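Local coordinates for carnitinyl-CoA dehydratase (Mycobacterium avium, PDB 3R0O), which is a crotonase-family enzyme that probably adds water to, or removes it from, carnitinyl-CoA or a related acyl-CoA thioester, at residues 128-133 / 219-224; 155-160 / 236-241. All blocks are in the same frame, centred on the assembly; numbering follows the deposited sequence.

Contact 1 of 2, residues 128-133 / 219-224; sequences ASDLVI and ASKRVA. With EDO (1,2-ethanediol), chain D.
Lys221 reaches out from helix 214-225 to put its ammonium group against the carboxylate of Asp130, in the turn between helix 121-128 and strand 131-135. With 8.7 Å between the CA atoms of Asp130 and Lys221, the backbones themselves do not meet, and the lysine spans the gap. Its CG stands anti to the backbone N (chi1 179°), and every later torsion is also close to 180°, which carries the chain straight off the helix. CB and CG lie too far from Asp130 to touch it. Lys221 CD is the first atom to feel the partner, 3.6 Å from OD2 of Asp130. Further along, CE of Lys221 lies beside both carboxylate oxygens, 3.2 Å from OD2 of Asp130 and 3.5 Å from OD1. NZ then closes the salt bridge to Asp130 OD2 at 2.8 Å, meeting the syn lone pair of that oxygen while the two side chains cross at nearly a right angle.

Both groups are buried and have further partners. Lys221 NZ also donates to the carbonyl oxygens of Ile106 and Lys108, and the lysine makes a cation-pi contact with Phe105; Asp130 OD1 is hydrogen-bonded to Tyr225 OH and OD2 accepts from Thr110 N. Nearby, an ethanediol, probably from the crystallisation liquor, bonds weakly through O2 to the carbonyl oxygen of Ala128 at 3.0 Å.

Lysine suits the helix because its long apolar stem can cross to a distant carboxylate, and aspartate suits the turn because its short side chain keeps the charge close to the backbone. Buried charges that neutralise each other and bond to main-chain groups besides probably both stay ionised, tying the entry to strand 131-135 of the main sheet to helix 214-225, which packs against a neighbouring subunit.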
# COMPACT_ATOMS: atom_id res chain seq x y z
N ALA A 128 -12.54 -9.04 -2.85
CA ALA A 128 -12.00 -10.33 -3.25
C ALA A 128 -11.78 -10.39 -4.76
O ALA A 128 -11.00 -11.22 -5.25
CB ALA A 128 -12.97 -11.46 -2.80
N SER A 129 -12.45 -9.52 -5.52
CA SER A 129 -12.37 -9.54 -7.00
C SER A 129 -11.08 -8.84 -7.45
O SER A 129 -10.47 -8.12 -6.66
CB SER A 129 -13.61 -8.89 -7.61
OG SER A 129 -14.80 -9.56 -7.17
N ASP A 130 -10.62 -9.11 -8.67
CA ASP A 130 -9.42 -8.46 -9.17
C ASP A 130 -9.64 -6.98 -9.57
O ASP A 130 -8.77 -6.13 -9.35
CB ASP A 130 -8.86 -9.25 -10.35
CG ASP A 130 -8.51 -10.67 -9.95
OD1 ASP A 130 -7.92 -10.83 -8.85
OD2 ASP A 130 -8.85 -11.61 -10.69
N LEU A 131 -10.79 -6.72 -10.18
CA LEU A 131 -11.12 -5.44 -10.76
C LEU A 131 -12.57 -5.10 -10.39
O LEU A 131 -13.38 -6.00 -10.09
CB LEU A 131 -10.93 -5.54 -12.28
CG LEU A 131 -9.49 -5.89 -12.73
CD1 LEU A 131 -9.43 -6.30 -14.19
CD2 LEU A 131 -8.56 -4.73 -12.49
N VAL A 132 -12.90 -3.82 -10.38
CA VAL A 132 -14.26 -3.40 -10.01
C VAL A 132 -14.78 -2.26 -10.88
O VAL A 132 -14.09 -1.26 -11.04
CB VAL A 132 -14.38 -2.96 -8.51
CG1 VAL A 132 -15.82 -2.51 -8.22
CG2 VAL A 132 -13.97 -4.08 -7.57
N ILE A 133 -16.00 -2.43 -11.43
CA ILE A 133 -16.72 -1.33 -12.06
C ILE A 133 -18.00 -1.11 -11.27
O ILE A 133 -18.71 -2.06 -10.95
CB ILE A 133 -17.03 -1.58 -13.56
CG1 ILE A 133 -15.71 -1.69 -14.34
CG2 ILE A 133 -17.86 -0.41 -14.14
CD1 ILE A 133 -15.85 -1.90 -15.82
N ALA A 219 -0.76 -16.29 -15.29
CA ALA A 219 0.53 -16.32 -14.60
C ALA A 219 0.78 -15.00 -13.90
O ALA A 219 1.23 -14.97 -12.75
CB ALA A 219 1.68 -16.64 -15.58
N SER A 220 0.46 -13.90 -14.58
CA SER A 220 0.58 -12.57 -14.00
C SER A 220 -0.31 -12.44 -12.76
O SER A 220 0.13 -11.90 -11.73
CB SER A 220 0.32 -11.45 -15.03
OG SER A 220 1.29 -11.49 -16.09
N LYS A 221 -1.54 -12.96 -12.85
CA LYS A 221 -2.44 -12.93 -11.68
C LYS A 221 -1.83 -13.66 -10.48
O LYS A 221 -1.85 -13.12 -9.35
CB LYS A 221 -3.83 -13.47 -12.00
CG LYS A 221 -4.75 -13.46 -10.81
CD LYS A 221 -6.14 -13.95 -11.12
CE LYS A 221 -6.93 -14.06 -9.80
NZ LYS A 221 -8.41 -14.32 -10.01
N ARG A 222 -1.27 -14.86 -10.69
CA ARG A 222 -0.63 -15.60 -9.58
C ARG A 222 0.57 -14.86 -9.00
O ARG A 222 0.71 -14.80 -7.78
CB ARG A 222 -0.24 -17.04 -9.96
CG ARG A 222 -1.45 -17.92 -10.35
CD ARG A 222 -1.09 -19.38 -10.59
NE ARG A 222 -0.28 -19.52 -11.78
CZ ARG A 222 -0.75 -19.71 -13.02
NH1 ARG A 222 -2.05 -19.78 -13.25
NH2 ARG A 222 0.10 -19.84 -14.03
N VAL A 223 1.44 -14.31 -9.87
CA VAL A 223 2.60 -13.54 -9.40
C VAL A 223 2.17 -12.33 -8.58
O VAL A 223 2.76 -12.05 -7.52
CB VAL A 223 3.52 -13.08 -10.54
CG1 VAL A 223 4.63 -12.14 -9.99
CG2 VAL A 223 4.18 -14.31 -11.22
N ALA A 224 1.13 -11.63 -9.06
CA ALA A 224 0.67 -10.40 -8.44
C ALA A 224 0.14 -10.65 -7.03
O ALA A 224 0.38 -9.85 -6.11
CB ALA A 224 -0.40 -9.74 -9.29
C1 EDO D . -13.00 -15.17 -6.55
O1 EDO D . -12.12 -15.93 -7.38
C2 EDO D . -12.35 -13.84 -6.18
O2 EDO D . -11.67 -13.31 -7.33

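Contact 2 of 2, residues 155-160 / 236-241; sequences GVFRIV and EPKWER
Phe157 meets two neighbouring residues of helix 236-250 in two different ways, with its face to Lys238 and its edge to Trp239. CB of Lys238 sits over the middle of the phenyl ring, 3.5 Å from the centroid and only 8° off the normal, a well-centred CH-pi contact. Lys238 CD follows over the rim, 3.7 Å from Phe157 CD1. At the far end of the same ring CZ points into the indole of Trp239, 3.6 Å from its CE2, making a T-shaped pair whose planes stand at 86°.

Arg158 turns the relation round: the edge of the indole, at Trp239 CZ2, comes over the guanidinium face, 3.7 Å from NH2 of Arg158. His103 stacks on Trp239. Beyond the phenyl, Lys238 NZ gives a hydrogen bond to a water that in turn donates to Phe157 O.

Flat groups set upright against one another thus fill the space between the helices, where the axes of 155-160 and 236-241 approach to 10.2 Å with their N-to-C directions 138° apart, nearer antiparallel than parallel. Phenylalanine and tryptophan provide the apolar surfaces, and the basic residues lend them stem or guanidinium face. The buried guanidinium of Arg158 is paired with Glu235 and the carbonyl oxygen of Val102, which probably offsets the cost of burying its charge, while the partly exposed Lys238 sends NZ to Glu161 and the water.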
# COMPACT_ATOMS: atom_id res chain seq x y z
N GLY A 155 -13.02 -8.63 4.78
CA GLY A 155 -13.13 -7.17 4.61
C GLY A 155 -12.11 -6.35 5.37
O GLY A 155 -11.50 -5.43 4.81
N VAL A 156 -11.90 -6.66 6.65
CA VAL A 156 -11.03 -5.83 7.48
C VAL A 156 -9.58 -5.86 6.99
O VAL A 156 -8.94 -4.82 6.85
CB VAL A 156 -11.12 -6.20 8.97
CG1 VAL A 156 -10.14 -5.35 9.78
CG2 VAL A 156 -12.54 -5.95 9.48
N PHE A 157 -9.05 -7.05 6.73
CA PHE A 157 -7.66 -7.09 6.33
C PHE A 157 -7.43 -6.75 4.85
O PHE A 157 -6.32 -6.36 4.48
CB PHE A 157 -6.95 -8.39 6.77
CG PHE A 157 -7.49 -9.65 6.14
CD1 PHE A 157 -7.06 -10.05 4.88
CD2 PHE A 157 -8.38 -10.47 6.85
CE1 PHE A 157 -7.52 -11.25 4.31
CE2 PHE A 157 -8.86 -11.67 6.30
CZ PHE A 157 -8.43 -12.07 5.03
N ARG A 158 -8.47 -6.88 4.02
CA ARG A 158 -8.29 -6.52 2.60
C ARG A 158 -8.48 -5.03 2.35
O ARG A 158 -7.74 -4.45 1.57
CB ARG A 158 -9.16 -7.37 1.67
CG ARG A 158 -8.68 -8.85 1.61
CD ARG A 158 -9.60 -9.74 0.75
NE ARG A 158 -8.98 -11.04 0.49
CZ ARG A 158 -9.62 -12.10 0.01
NH1 ARG A 158 -10.93 -12.03 -0.19
NH2 ARG A 158 -8.97 -13.23 -0.22
N ILE A 159 -9.45 -4.40 3.02
CA ILE A 159 -9.62 -2.95 2.85
C ILE A 159 -8.35 -2.15 3.17
O ILE A 159 -8.06 -1.21 2.45
CB ILE A 159 -10.88 -2.38 3.60
CG1 ILE A 159 -11.27 -0.99 3.04
CG2 ILE A 159 -10.65 -2.28 5.11
CD1 ILE A 159 -11.85 -0.98 1.67
N VAL A 160 -7.58 -2.53 4.20
CA VAL A 160 -6.36 -1.80 4.57
C VAL A 160 -5.27 -1.91 3.50
O VAL A 160 -4.33 -1.12 3.47
CB VAL A 160 -5.81 -2.14 6.01
CG1 VAL A 160 -6.81 -1.74 7.10
CG2 VAL A 160 -5.48 -3.60 6.17
N GLU A 236 -3.42 -16.50 4.58
CA GLU A 236 -3.90 -17.54 5.48
C GLU A 236 -3.82 -17.14 6.97
O GLU A 236 -4.77 -17.40 7.71
CB GLU A 236 -3.17 -18.88 5.20
CG GLU A 236 -3.50 -19.48 3.83
CD GLU A 236 -4.99 -19.82 3.69
OE1 GLU A 236 -5.48 -20.74 4.36
OE2 GLU A 236 -5.69 -19.17 2.91
N PRO A 237 -2.71 -16.49 7.42
CA PRO A 237 -2.75 -16.08 8.83
C PRO A 237 -3.78 -14.98 9.08
O PRO A 237 -4.30 -14.86 10.19
CB PRO A 237 -1.31 -15.58 9.11
CG PRO A 237 -0.47 -16.22 8.06
CD PRO A 237 -1.37 -16.29 6.83
N LYS A 238 -4.10 -14.20 8.06
CA LYS A 238 -5.11 -13.17 8.24
C LYS A 238 -6.52 -13.78 8.41
O LYS A 238 -7.31 -13.33 9.26
CB LYS A 238 -5.03 -12.16 7.10
CG LYS A 238 -3.61 -11.53 6.97
CD LYS A 238 -3.52 -10.66 5.71
CE LYS A 238 -2.18 -9.94 5.58
NZ LYS A 238 -2.31 -8.94 4.50
N TRP A 239 -6.81 -14.81 7.61
CA TRP A 239 -8.02 -15.63 7.76
C TRP A 239 -8.09 -16.24 9.16
O TRP A 239 -9.13 -16.12 9.82
CB TRP A 239 -8.12 -16.73 6.68
CG TRP A 239 -8.45 -16.18 5.31
CD1 TRP A 239 -7.61 -16.11 4.21
CD2 TRP A 239 -9.69 -15.60 4.90
NE1 TRP A 239 -8.28 -15.51 3.15
CE2 TRP A 239 -9.55 -15.19 3.56
CE3 TRP A 239 -10.92 -15.39 5.56
CZ2 TRP A 239 -10.60 -14.59 2.85
CZ3 TRP A 239 -11.95 -14.77 4.87
CH2 TRP A 239 -11.79 -14.39 3.51
N GLU A 240 -7.00 -16.87 9.61
CA GLU A 240 -7.00 -17.51 10.94
C GLU A 240 -7.29 -16.49 12.05
O GLU A 240 -8.15 -16.74 12.91
CB GLU A 240 -5.71 -18.31 11.21
N ARG A 241 -6.62 -15.34 11.99
CA ARG A 241 -6.84 -14.24 12.92
C ARG A 241 -8.29 -13.77 12.89
O ARG A 241 -8.91 -13.56 13.94
CB ARG A 241 -5.88 -13.06 12.66
CG ARG A 241 -6.02 -11.89 13.67
CD ARG A 241 -4.90 -10.84 13.51
NE ARG A 241 -3.59 -11.45 13.70
CZ ARG A 241 -2.75 -11.81 12.73
NH1 ARG A 241 -3.02 -11.54 11.44
NH2 ARG A 241 -1.61 -12.40 13.06
O HOH W 1 -3.87 -6.88 5.55

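Contacts 1 and 2 are both buried, with centres about 17 Å apart, yet they join different elements: contact 1 ties the approach to a strand of the main sheet to helix 214-225, and contact 2 packs helix 155-162 against helix 236-250. They meet where Ala128 CB packs 3.4 Å from Arg158 NH1. Contact 1 rests on a single charged pair and buries 84 Å², whereas contact 2 buries 257 Å², largely by ring packing, and leaves one lysine partly exposed. Both adjoin other subunits: Arg222 in 219-224 pairs with Glu245 of the second subunit, and Arg241 in 236-241 with Asp228 of the third, so both helices also take part in contacts between subunits.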